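Local coordinates for ribosomal protein uL16 3-hydroxylase (Escherichia coli, PDB 4CCL) that catalyses the 2-oxoglutarate- and iron-dependent hydroxylation of an arginine in ribosomal protein uL16, as a homodimeric, growth-regulating JmjC-type oxygenase, at residues Ile133-Thr137 with Gly138-Trp142; Glu171-Glu174 with Pro175-Leu179; Asp33-Ser36 with Pro37-Ala41; Asp72-Glu76 with Thr77-Leu81; Leu96-Pro99 with Phe100-Leu103. One frame throughout, in Å; residues are numbered along the deposited sequence.

Contact 1 (Ile133-Thr137 with Gly138-Trp142); sequences IIQGT and GRRRW. With SO4 (sulfate ion), chain L.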
# COMPACT_ATOMS: atom_id res chain seq x y z
N ILE B 133 15.70 -5.68 -30.41
CA ILE B 133 16.73 -4.70 -30.73
C ILE B 133 16.96 -4.64 -32.24
O ILE B 133 17.50 -5.57 -32.84
CB ILE B 133 18.04 -4.99 -29.99
CG1 ILE B 133 17.79 -5.07 -28.49
CG2 ILE B 133 19.07 -3.92 -30.31
CD1 ILE B 133 18.99 -5.54 -27.68
N ILE B 134 16.56 -3.52 -32.83
CA ILE B 134 16.60 -3.32 -34.27
C ILE B 134 17.86 -2.58 -34.68
O ILE B 134 18.12 -1.47 -34.21
CB ILE B 134 15.38 -2.50 -34.74
CG1 ILE B 134 14.08 -3.14 -34.25
CG2 ILE B 134 15.38 -2.35 -36.25
CD1 ILE B 134 12.88 -2.22 -34.32
N GLN B 135 18.64 -3.18 -35.57
CA GLN B 135 19.83 -2.53 -36.10
C GLN B 135 19.46 -1.50 -37.15
O GLN B 135 18.76 -1.80 -38.12
CB GLN B 135 20.80 -3.56 -36.68
CG GLN B 135 22.06 -2.95 -37.29
CD GLN B 135 22.95 -2.29 -36.25
OE1 GLN B 135 23.22 -2.87 -35.20
NE2 GLN B 135 23.41 -1.08 -36.55
N GLY B 136 19.93 -0.27 -36.95
CA GLY B 136 19.78 0.81 -37.90
C GLY B 136 21.05 0.97 -38.71
O GLY B 136 21.71 -0.02 -39.03
N THR B 137 21.37 2.21 -39.08
CA THR B 137 22.61 2.49 -39.80
C THR B 137 23.82 1.98 -39.03
O THR B 137 23.83 1.98 -37.80
CB THR B 137 22.82 4.01 -39.99
OG1 THR B 137 23.09 4.62 -38.72
CG2 THR B 137 21.60 4.65 -40.62
N GLY B 138 24.83 1.53 -39.76
CA GLY B 138 26.05 1.04 -39.15
C GLY B 138 25.97 -0.42 -38.76
O GLY B 138 25.09 -1.15 -39.24
N ARG B 139 26.89 -0.85 -37.91
CA ARG B 139 26.92 -2.24 -37.46
C ARG B 139 27.35 -2.36 -36.00
O ARG B 139 28.16 -1.57 -35.50
CB ARG B 139 27.86 -3.08 -38.33
CG ARG B 139 27.36 -3.31 -39.75
CD ARG B 139 28.22 -4.31 -40.50
NE ARG B 139 29.64 -4.01 -40.41
CZ ARG B 139 30.53 -4.79 -39.80
NH1 ARG B 139 30.14 -5.93 -39.24
NH2 ARG B 139 31.80 -4.43 -39.75
N ARG B 140 26.81 -3.37 -35.32
CA ARG B 140 27.21 -3.67 -33.95
C ARG B 140 27.42 -5.16 -33.78
O ARG B 140 26.79 -5.97 -34.46
CB ARG B 140 26.15 -3.20 -32.95
CG ARG B 140 25.76 -1.75 -33.09
CD ARG B 140 24.88 -1.30 -31.95
NE ARG B 140 25.67 -0.91 -30.78
CZ ARG B 140 25.15 -0.76 -29.56
NH1 ARG B 140 23.86 -0.98 -29.35
NH2 ARG B 140 25.93 -0.39 -28.55
N ARG B 141 28.32 -5.50 -32.87
CA ARG B 141 28.47 -6.87 -32.43
C ARG B 141 27.58 -7.07 -31.22
O ARG B 141 27.71 -6.35 -30.22
CB ARG B 141 29.92 -7.17 -32.07
CG ARG B 141 30.17 -8.59 -31.58
CD ARG B 141 31.61 -8.76 -31.17
NE ARG B 141 31.91 -10.11 -30.70
CZ ARG B 141 33.08 -10.48 -30.20
NH1 ARG B 141 34.07 -9.60 -30.11
NH2 ARG B 141 33.27 -11.73 -29.80
N TRP B 142 26.65 -8.01 -31.33
CA TRP B 142 25.76 -8.38 -30.24
C TRP B 142 26.05 -9.80 -29.75
O TRP B 142 26.26 -10.73 -30.54
CB TRP B 142 24.30 -8.25 -30.66
CG TRP B 142 23.76 -6.88 -30.45
CD1 TRP B 142 23.56 -5.93 -31.39
CD2 TRP B 142 23.37 -6.29 -29.19
NE1 TRP B 142 23.06 -4.78 -30.81
CE2 TRP B 142 22.94 -4.98 -29.48
CE3 TRP B 142 23.35 -6.75 -27.88
CZ2 TRP B 142 22.49 -4.13 -28.47
CZ3 TRP B 142 22.90 -5.89 -26.88
CH2 TRP B 142 22.48 -4.59 -27.19
S SO4 L . 21.82 -0.47 -26.40
O1 SO4 L . 21.00 -0.25 -27.59
O2 SO4 L . 21.08 -1.29 -25.44
O3 SO4 L . 23.04 -1.17 -26.76
O4 SO4 L . 22.14 0.82 -25.80
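R140 leaves the strand after the turn and runs past the amide of Q135 before reaching a sulfate ion. Starting at its root, CB of R140 lies 3.7 Å from OE1 of Q135. CG, the next atom out, is closer to that same oxygen, at 3.5 Å, and CD is already drawing away from it. These are van der Waals touches; the polar partner of Q135 OE1 is ND2 of N197. The bend at chi3 (84°) then turns the guanidinium off the line of the chain, its plane 62° from that of the amide. At the tip, R140 NH1 donates to sulfate O3 at 2.7 Å with an N-H...O angle of 161°, and the anion meets the guanidinium edge-on, near its plane. S114 OG binds the sulfate as well, and N197 OD1 accepts from both R140 NH1 and W142 NE1. Before the turn, on strand 131-135, I133 lays its CD1 over one face of the W142 indole, 4.0 Å from the centroid of the six-membered ring, a CH-pi contact shifted toward the rim. Q135 NE2 hydrogen-bonds to O of the next residue, G136, at 3.2 Å, from above the carbonyl plane. An anion gripped by a guanidinium and a serine hydroxyl is consistent with the inferred role of R140 and S114 in substrate binding: the sulfate, probably from the crystallisation liquor, may mark where an anionic substrate group binds.

Contact 2 (Glu171-Glu174 with Pro175-Leu179); sequences EELE and PGDIL
A type II beta turn from E174 to D177 carries the chain from strand 167-173 into strand 178-181, and D177 ties both ends of it together. The turn closes through the backbone, D177 N giving its hydrogen to E174 O at 3.0 Å. The D177 side chain adds a second tie: OD2 accepts from E174 N, placed at 2.5 Å, a value not to be pressed at this resolution. That N-H meets OD2 on its anti side, 31° out of the carboxylate plane. With chi1 at -62°, D177 CG stands beside its own backbone N, which brings the carboxylate back over the start of the turn. D177 and E174 lie side by side, pointing the same way, and the like charges are probably eased by K25, which makes a salt bridge to D177 OD2; the other oxygen, OD1, takes the backbone N-H of R26. With an alanine in place of D177, E174 N would probably lose its side-chain acceptor and K25 its counter-charge. Below the turn the contact becomes apolar. L173 CG rests 3.9 Å from D177 CB, while its CD2 reaches L179 CB at 4.1 Å, the two leucines crossing at about a right angle. G176, with phi at 103°, occupies the third position, the usual place for glycine in a type II turn; here that turn joins the two antiparallel sheets of the JmjC double-stranded beta-helix.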
# COMPACT_ATOMS: atom_id res chain seq x y z
N GLU B 171 27.17 -12.29 -32.88
CA GLU B 171 26.91 -11.94 -34.28
C GLU B 171 27.08 -10.45 -34.56
O GLU B 171 27.06 -9.64 -33.65
CB GLU B 171 25.50 -12.37 -34.72
CG GLU B 171 25.25 -13.88 -34.74
CD GLU B 171 24.03 -14.26 -35.55
OE1 GLU B 171 23.68 -13.53 -36.50
OE2 GLU B 171 23.41 -15.31 -35.24
N GLU B 172 27.26 -10.12 -35.83
CA GLU B 172 27.28 -8.73 -36.27
C GLU B 172 25.98 -8.41 -36.97
O GLU B 172 25.61 -9.08 -37.94
CB GLU B 172 28.45 -8.48 -37.22
CG GLU B 172 29.81 -8.80 -36.64
CD GLU B 172 30.90 -8.80 -37.69
OE1 GLU B 172 30.57 -8.94 -38.89
OE2 GLU B 172 32.08 -8.65 -37.33
N LEU B 173 25.28 -7.38 -36.51
CA LEU B 173 23.95 -7.07 -37.03
C LEU B 173 23.98 -6.05 -38.16
O LEU B 173 24.53 -4.95 -38.02
CB LEU B 173 23.02 -6.61 -35.90
CG LEU B 173 22.15 -7.69 -35.24
CD1 LEU B 173 22.93 -8.95 -34.94
CD2 LEU B 173 21.51 -7.15 -33.96
N GLU B 174 23.39 -6.42 -39.29
CA GLU B 174 23.27 -5.52 -40.43
C GLU B 174 21.97 -4.73 -40.25
O GLU B 174 21.08 -5.17 -39.53
CB GLU B 174 23.24 -6.33 -41.72
CG GLU B 174 24.26 -7.47 -41.78
CD GLU B 174 25.68 -7.00 -42.04
OE1 GLU B 174 25.92 -5.78 -42.04
OE2 GLU B 174 26.56 -7.86 -42.26
N PRO B 175 21.87 -3.55 -40.89
CA PRO B 175 20.63 -2.77 -40.81
C PRO B 175 19.41 -3.58 -41.23
O PRO B 175 19.42 -4.21 -42.29
CB PRO B 175 20.87 -1.61 -41.78
CG PRO B 175 22.08 -2.00 -42.59
CD PRO B 175 22.90 -2.85 -41.68
N GLY B 176 18.36 -3.55 -40.41
CA GLY B 176 17.16 -4.33 -40.66
C GLY B 176 17.07 -5.57 -39.79
O GLY B 176 15.99 -6.14 -39.63
N ASP B 177 18.20 -5.99 -39.24
CA ASP B 177 18.23 -7.16 -38.36
C ASP B 177 17.62 -6.84 -37.00
O ASP B 177 17.70 -5.71 -36.51
CB ASP B 177 19.66 -7.67 -38.18
CG ASP B 177 20.29 -8.12 -39.49
OD1 ASP B 177 19.55 -8.53 -40.40
OD2 ASP B 177 21.53 -8.07 -39.59
N ILE B 178 17.02 -7.86 -36.39
CA ILE B 178 16.41 -7.71 -35.07
C ILE B 178 16.90 -8.82 -34.15
O ILE B 178 16.97 -9.98 -34.54
CB ILE B 178 14.88 -7.80 -35.15
CG1 ILE B 178 14.35 -6.86 -36.24
CG2 ILE B 178 14.25 -7.45 -33.81
CD1 ILE B 178 12.89 -7.04 -36.52
N LEU B 179 17.24 -8.44 -32.92
CA LEU B 179 17.61 -9.40 -31.90
C LEU B 179 16.54 -9.42 -30.81
O LEU B 179 16.42 -8.47 -30.04
CB LEU B 179 18.97 -9.05 -31.31
CG LEU B 179 19.45 -9.83 -30.09
CD1 LEU B 179 19.59 -11.31 -30.42
CD2 LEU B 179 20.77 -9.27 -29.59

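Contact 3 (Asp33-Ser36 with Pro37-Ala41); sequences DPIS and PDELA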
# COMPACT_ATOMS: atom_id res chain seq x y z
N ASP B 33 16.12 4.31 -41.54
CA ASP B 33 16.03 4.81 -40.17
C ASP B 33 15.02 5.94 -40.05
O ASP B 33 15.01 6.86 -40.87
CB ASP B 33 17.40 5.26 -39.68
CG ASP B 33 18.39 4.12 -39.61
OD1 ASP B 33 18.53 3.38 -40.61
OD2 ASP B 33 19.03 3.94 -38.55
N PRO B 34 14.16 5.87 -39.03
CA PRO B 34 13.12 6.89 -38.82
C PRO B 34 13.72 8.22 -38.41
O PRO B 34 13.14 9.27 -38.67
CB PRO B 34 12.29 6.30 -37.67
CG PRO B 34 13.24 5.41 -36.94
CD PRO B 34 14.14 4.83 -37.98
N ILE B 35 14.89 8.18 -37.78
CA ILE B 35 15.51 9.38 -37.25
C ILE B 35 17.02 9.35 -37.52
O ILE B 35 17.58 8.30 -37.84
CB ILE B 35 15.20 9.53 -35.74
CG1 ILE B 35 15.37 10.98 -35.27
CG2 ILE B 35 16.03 8.57 -34.91
CD1 ILE B 35 15.18 11.17 -33.78
N SER B 36 17.68 10.50 -37.39
CA SER B 36 19.11 10.63 -37.66
C SER B 36 19.83 10.96 -36.36
O SER B 36 19.22 11.47 -35.43
CB SER B 36 19.36 11.72 -38.70
OG SER B 36 19.54 12.99 -38.09
N PRO B 37 21.13 10.63 -36.27
CA PRO B 37 21.92 10.89 -35.06
C PRO B 37 21.86 12.35 -34.62
O PRO B 37 21.89 12.64 -33.42
CB PRO B 37 23.35 10.54 -35.49
CG PRO B 37 23.17 9.51 -36.54
CD PRO B 37 21.93 9.92 -37.29
N ASP B 38 21.77 13.26 -35.59
CA ASP B 38 21.64 14.68 -35.32
C ASP B 38 20.31 15.01 -34.65
O ASP B 38 20.28 15.65 -33.60
CB ASP B 38 21.79 15.49 -36.62
CG ASP B 38 23.23 15.64 -37.05
OD1 ASP B 38 24.12 15.60 -36.17
OD2 ASP B 38 23.48 15.80 -38.26
N GLU B 39 19.22 14.56 -35.27
CA GLU B 39 17.88 14.77 -34.73
C GLU B 39 17.79 14.18 -33.33
O GLU B 39 17.11 14.72 -32.46
CB GLU B 39 16.82 14.13 -35.63
CG GLU B 39 16.86 14.54 -37.09
CD GLU B 39 15.93 13.71 -37.95
OE1 GLU B 39 14.72 13.67 -37.65
OE2 GLU B 39 16.41 13.08 -38.92
N LEU B 40 18.48 13.06 -33.13
CA LEU B 40 18.51 12.39 -31.83
C LEU B 40 19.28 13.21 -30.80
O LEU B 40 18.88 13.27 -29.64
CB LEU B 40 19.14 11.00 -31.97
CG LEU B 40 19.16 10.14 -30.70
CD1 LEU B 40 17.74 9.80 -30.28
CD2 LEU B 40 19.97 8.88 -30.91
N ALA B 41 20.38 13.82 -31.23
CA ALA B 41 21.18 14.65 -30.33
C ALA B 41 20.39 15.87 -29.89
O ALA B 41 20.30 16.19 -28.69
CB ALA B 41 22.48 15.05 -31.00
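I35 and E39 slide past each other in opposite directions, the isoleucine heading toward the helix and the glutamate back toward the loop. Their closest approach is I35 CG1 to E39 CB, 3.5 Å, and farther along the same CG1 is 3.7 Å from E39 OE1. I35 has CG1 anti to the backbone N (chi1 -159°), an extended pose that carries the chain on toward L40. There I35 CD1 lies 4.4 Å from L40 CB. Alongside, S36 turns its hydroxyl to the helix end. OG accepts from E39 N at 3.2 Å, and the N-H points at it almost perfectly straight (179°). S36 is thus the N-cap of helix 37-45, P37 opens the first turn, and the I35-L40 pair occupies the two positions of a hydrophobic staple, though loosely. Replacing S36 by an alanine would probably leave E39 N at the helix start without its capping acceptor and the E39 carboxylate freer to turn. The extended E39 chain reaches back alongside the cap, where S36 OG gives a weak bond to OE2; the other carboxylate oxygen, OE1, is weakly bonded to H90. The first regular turn is closed by L40 N to S36 O at 2.9 Å. The L40 side chain lies against I113 and F115 of strand 108-116 and M196 of strand 195-202.

Contact 4 (Asp72-Glu76 with Thr77-Leu81); sequences DHLGE and TNWSL
The indole of W79 has a leucine methyl over one face and a backbone oxygen at its edge. L74 sets CD1 almost straight above the six-membered ring, 3.6 Å from its centroid, so this is a clear CH-pi contact. The two side chains cross at about a right angle, and closer to the root of L74 its CB comes within 3.9 Å of W79 NE1. The methyl's nearest ring atoms are CZ2 and CH2, each 3.7 Å from L74 CD1. At the edge, W79 NE1 donates to G75 O over 3.1 Å. The hydrogen bond is nearly straight, 170° at the hydrogen, and the oxygen lies in the plane of the indole; seen from the carbonyl, however, the nitrogen stands well above its plane, 62° out of it. One bond in the ring plane and one methyl above it together restrain how the indole can tilt and swing. W79 has CG between its backbone N and carbonyl carbon (chi1 65°), which lays the ring back across the preceding loop and not along its own strand. G75 sits at the bend with a backbone conformation in which a side chain would collide with the preceding carbonyl oxygen. T77, past the bend, gives its OG1 to P118 O. The loop thus folds over the beginning of strand 79-83, whose flank is strand 51-57: L53 touches both L74 and W79, and S55 also touches W79. On the other flank, strand 108-116 pairs with it through L81 and F115.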
# COMPACT_ATOMS: atom_id res chain seq x y z
N ASP B 72 30.88 18.41 -27.42
CA ASP B 72 32.33 18.35 -27.20
C ASP B 72 32.68 18.56 -25.72
O ASP B 72 31.99 19.31 -25.03
CB ASP B 72 33.04 19.39 -28.07
CG ASP B 72 33.28 18.90 -29.49
OD1 ASP B 72 34.31 18.24 -29.72
OD2 ASP B 72 32.43 19.18 -30.36
N HIS B 73 33.74 17.91 -25.24
CA HIS B 73 34.56 17.00 -26.02
C HIS B 73 34.17 15.57 -25.68
O HIS B 73 34.18 15.18 -24.51
CB HIS B 73 36.05 17.20 -25.70
CG HIS B 73 36.47 18.64 -25.63
ND1 HIS B 73 37.31 19.21 -26.57
CD2 HIS B 73 36.17 19.61 -24.74
CE1 HIS B 73 37.51 20.48 -26.25
NE2 HIS B 73 36.83 20.75 -25.16
N LEU B 74 33.83 14.78 -26.69
CA LEU B 74 33.43 13.40 -26.45
C LEU B 74 34.49 12.40 -26.89
O LEU B 74 35.18 11.81 -26.05
CB LEU B 74 32.10 13.10 -27.16
CG LEU B 74 30.86 13.27 -26.28
CD1 LEU B 74 29.58 13.03 -27.06
CD2 LEU B 74 30.96 12.32 -25.10
N GLY B 75 34.61 12.20 -28.19
CA GLY B 75 35.62 11.31 -28.74
C GLY B 75 35.19 10.68 -30.04
O GLY B 75 34.07 10.88 -30.50
N GLU B 76 36.09 9.91 -30.64
CA GLU B 76 35.76 9.15 -31.84
C GLU B 76 35.39 7.73 -31.44
O GLU B 76 35.04 6.91 -32.30
CB GLU B 76 36.95 9.11 -32.79
CG GLU B 76 37.59 10.45 -33.08
CD GLU B 76 38.78 10.34 -34.00
OE1 GLU B 76 38.98 9.26 -34.60
OE2 GLU B 76 39.52 11.34 -34.14
N THR B 77 35.46 7.45 -30.15
CA THR B 77 35.43 6.07 -29.68
C THR B 77 34.83 5.89 -28.27
O THR B 77 34.75 6.84 -27.48
CB THR B 77 36.87 5.47 -29.72
OG1 THR B 77 36.82 4.10 -30.15
CG2 THR B 77 37.54 5.56 -28.37
N ASN B 78 34.40 4.66 -28.00
CA ASN B 78 34.04 4.22 -26.65
C ASN B 78 32.93 4.97 -25.90
O ASN B 78 32.99 5.09 -24.68
CB ASN B 78 35.29 4.15 -25.77
CG ASN B 78 36.19 2.97 -26.12
OD1 ASN B 78 35.76 2.03 -26.78
ND2 ASN B 78 37.43 3.03 -25.67
N TRP B 79 31.92 5.46 -26.61
CA TRP B 79 30.78 6.09 -25.94
C TRP B 79 29.45 5.87 -26.66
O TRP B 79 29.42 5.55 -27.85
CB TRP B 79 31.03 7.58 -25.71
CG TRP B 79 31.13 8.41 -26.95
CD1 TRP B 79 32.26 8.73 -27.63
CD2 TRP B 79 30.04 9.03 -27.66
NE1 TRP B 79 31.96 9.51 -28.72
CE2 TRP B 79 30.60 9.71 -28.76
CE3 TRP B 79 28.66 9.08 -27.47
CZ2 TRP B 79 29.82 10.43 -29.67
CZ3 TRP B 79 27.89 9.79 -28.37
CH2 TRP B 79 28.47 10.45 -29.46
N SER B 80 28.36 6.03 -25.92
CA SER B 80 27.03 5.89 -26.50
C SER B 80 25.99 6.81 -25.86
O SER B 80 25.99 7.02 -24.64
CB SER B 80 26.57 4.43 -26.43
OG SER B 80 25.27 4.28 -26.97
N LEU B 81 25.10 7.33 -26.69
CA LEU B 81 23.99 8.16 -26.25
C LEU B 81 22.70 7.36 -26.27
O LEU B 81 22.31 6.82 -27.30
CB LEU B 81 23.85 9.39 -27.15
CG LEU B 81 22.60 10.24 -26.96
CD1 LEU B 81 22.51 10.78 -25.53
CD2 LEU B 81 22.55 11.37 -27.98

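Contact 5 (Leu96-Pro99 with Phe100-Leu103); sequences LMRP and FREL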
# COMPACT_ATOMS: atom_id res chain seq x y z
N LEU B 96 7.62 2.83 -35.99
CA LEU B 96 8.33 1.56 -35.77
C LEU B 96 7.59 0.60 -34.84
O LEU B 96 7.80 -0.61 -34.89
CB LEU B 96 9.74 1.81 -35.23
CG LEU B 96 10.94 1.56 -36.14
CD1 LEU B 96 12.21 1.38 -35.32
CD2 LEU B 96 10.71 0.35 -37.03
N MSE B 97 6.73 1.16 -33.98
CA MSE B 97 6.03 0.37 -32.97
C MSE B 97 4.91 -0.47 -33.58
O MSE B 97 4.67 -1.60 -33.15
CB MSE B 97 5.47 1.30 -31.89
CG MSE B 97 6.51 2.18 -31.22
SE MSE B 97 7.05 1.51 -29.47
CE MSE B 97 5.40 1.86 -28.50
N ARG B 98 4.23 0.08 -34.58
CA ARG B 98 3.07 -0.56 -35.22
C ARG B 98 3.19 -2.04 -35.61
O ARG B 98 2.25 -2.80 -35.38
CB ARG B 98 2.57 0.28 -36.40
CG ARG B 98 1.70 1.47 -36.01
CD ARG B 98 1.09 2.16 -37.22
NE ARG B 98 2.02 3.07 -37.88
CZ ARG B 98 2.29 3.05 -39.19
NH1 ARG B 98 1.71 2.16 -39.98
NH2 ARG B 98 3.15 3.92 -39.70
N PRO B 99 4.32 -2.46 -36.21
CA PRO B 99 4.43 -3.88 -36.58
C PRO B 99 4.36 -4.85 -35.39
O PRO B 99 4.11 -6.04 -35.60
CB PRO B 99 5.82 -3.96 -37.23
CG PRO B 99 6.05 -2.60 -37.76
CD PRO B 99 5.43 -1.67 -36.77
N PHE B 100 4.57 -4.36 -34.18
CA PHE B 100 4.65 -5.22 -33.00
C PHE B 100 3.30 -5.43 -32.30
O PHE B 100 3.24 -6.02 -31.23
CB PHE B 100 5.73 -4.73 -32.04
CG PHE B 100 7.12 -4.83 -32.60
CD1 PHE B 100 7.83 -6.01 -32.51
CD2 PHE B 100 7.70 -3.74 -33.24
CE1 PHE B 100 9.11 -6.10 -33.04
CE2 PHE B 100 8.97 -3.83 -33.76
CZ PHE B 100 9.68 -5.01 -33.66
N ARG B 101 2.24 -4.91 -32.91
CA ARG B 101 0.89 -5.07 -32.38
C ARG B 101 0.40 -6.52 -32.39
O ARG B 101 -0.67 -6.83 -31.85
CB ARG B 101 -0.09 -4.15 -33.10
CG ARG B 101 0.19 -2.69 -32.85
CD ARG B 101 -1.10 -1.88 -32.74
NE ARG B 101 -1.10 -0.71 -31.84
CZ ARG B 101 -0.07 0.08 -31.51
NH1 ARG B 101 1.15 -0.10 -31.98
NH2 ARG B 101 -0.29 1.10 -30.69
N GLU B 102 1.17 -7.41 -33.02
CA GLU B 102 0.92 -8.85 -32.91
C GLU B 102 1.07 -9.33 -31.47
O GLU B 102 0.66 -10.44 -31.12
CB GLU B 102 1.85 -9.62 -33.85
CG GLU B 102 1.59 -9.37 -35.33
CD GLU B 102 0.26 -9.92 -35.80
OE1 GLU B 102 -0.31 -10.79 -35.10
OE2 GLU B 102 -0.21 -9.49 -36.87
N LEU B 103 1.67 -8.48 -30.64
CA LEU B 103 1.78 -8.69 -29.21
C LEU B 103 0.92 -7.63 -28.54
O LEU B 103 0.72 -6.55 -29.10
CB LEU B 103 3.24 -8.56 -28.77
CG LEU B 103 4.18 -9.70 -29.17
CD1 LEU B 103 5.64 -9.26 -29.08
CD2 LEU B 103 3.94 -10.92 -28.29
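The backbone makes a short 3-10 turn round R98-F100, with two bonds back three residues across the segments. F100 N is bonded to M97 O at 2.9 Å, and R101 N to R98 O at 3.2 Å, there with the donor standing above the carbonyl plane. Farther on, L103 N bonds to F100 O, E102 N in between making no such bond. Residue 97 is a selenomethionine. The main side chain is F100, whose ring turns an edge to two preceding carbonyls: CD2 lies 3.5 Å from L96 O, and CE2 is 3.6 Å from that oxygen, with M97 O also near the ring plane. CG of F100 stands beside the backbone N (chi1 -66°), and this brings the ring edge up to the two carbonyl oxygens. The slightly positive C-H edge of a phenyl ring suits such oxygens. R101 folds back differently: its CG packs 3.3 Å from R98 O, and bends at chi2 and chi3 curl the chain until NH1 reaches R98 CA at 3.8 Å. Its NE makes a long, weak ion pair with D105, and the side chain also packs on P239 of the second subunit. F100 meets F132 with the ring planes at about 50° and touches V200, so the segment lies against the large sheet. This is a short 3-10 connection, leading from helix 91-94 toward strand 108-116 of the JmjC fold.

In the fold
Contacts 1 and 2 sit almost together, their centres 5 Å apart. They are stitched by backbone bonds in both sheets: Q135 N lies 2.9 Å from D177 O, and W142 N 2.9 Å from E171 O. Contact 3 is tied to contact 1 by T137 N and D33 OD2, 3.0 Å apart, and meets contact 4 through A41 CA and L81 CD2 at 4.3 Å. Contact 5 meets contact 1 through I134, whose CD1 is 3.8 Å from L96 CD1. Contacts 4 and 5 are the farthest apart, about 32 Å between centres. The inferred substrate site falls to contact 1, R140 lying about 4 Å from S114, side chain to side chain.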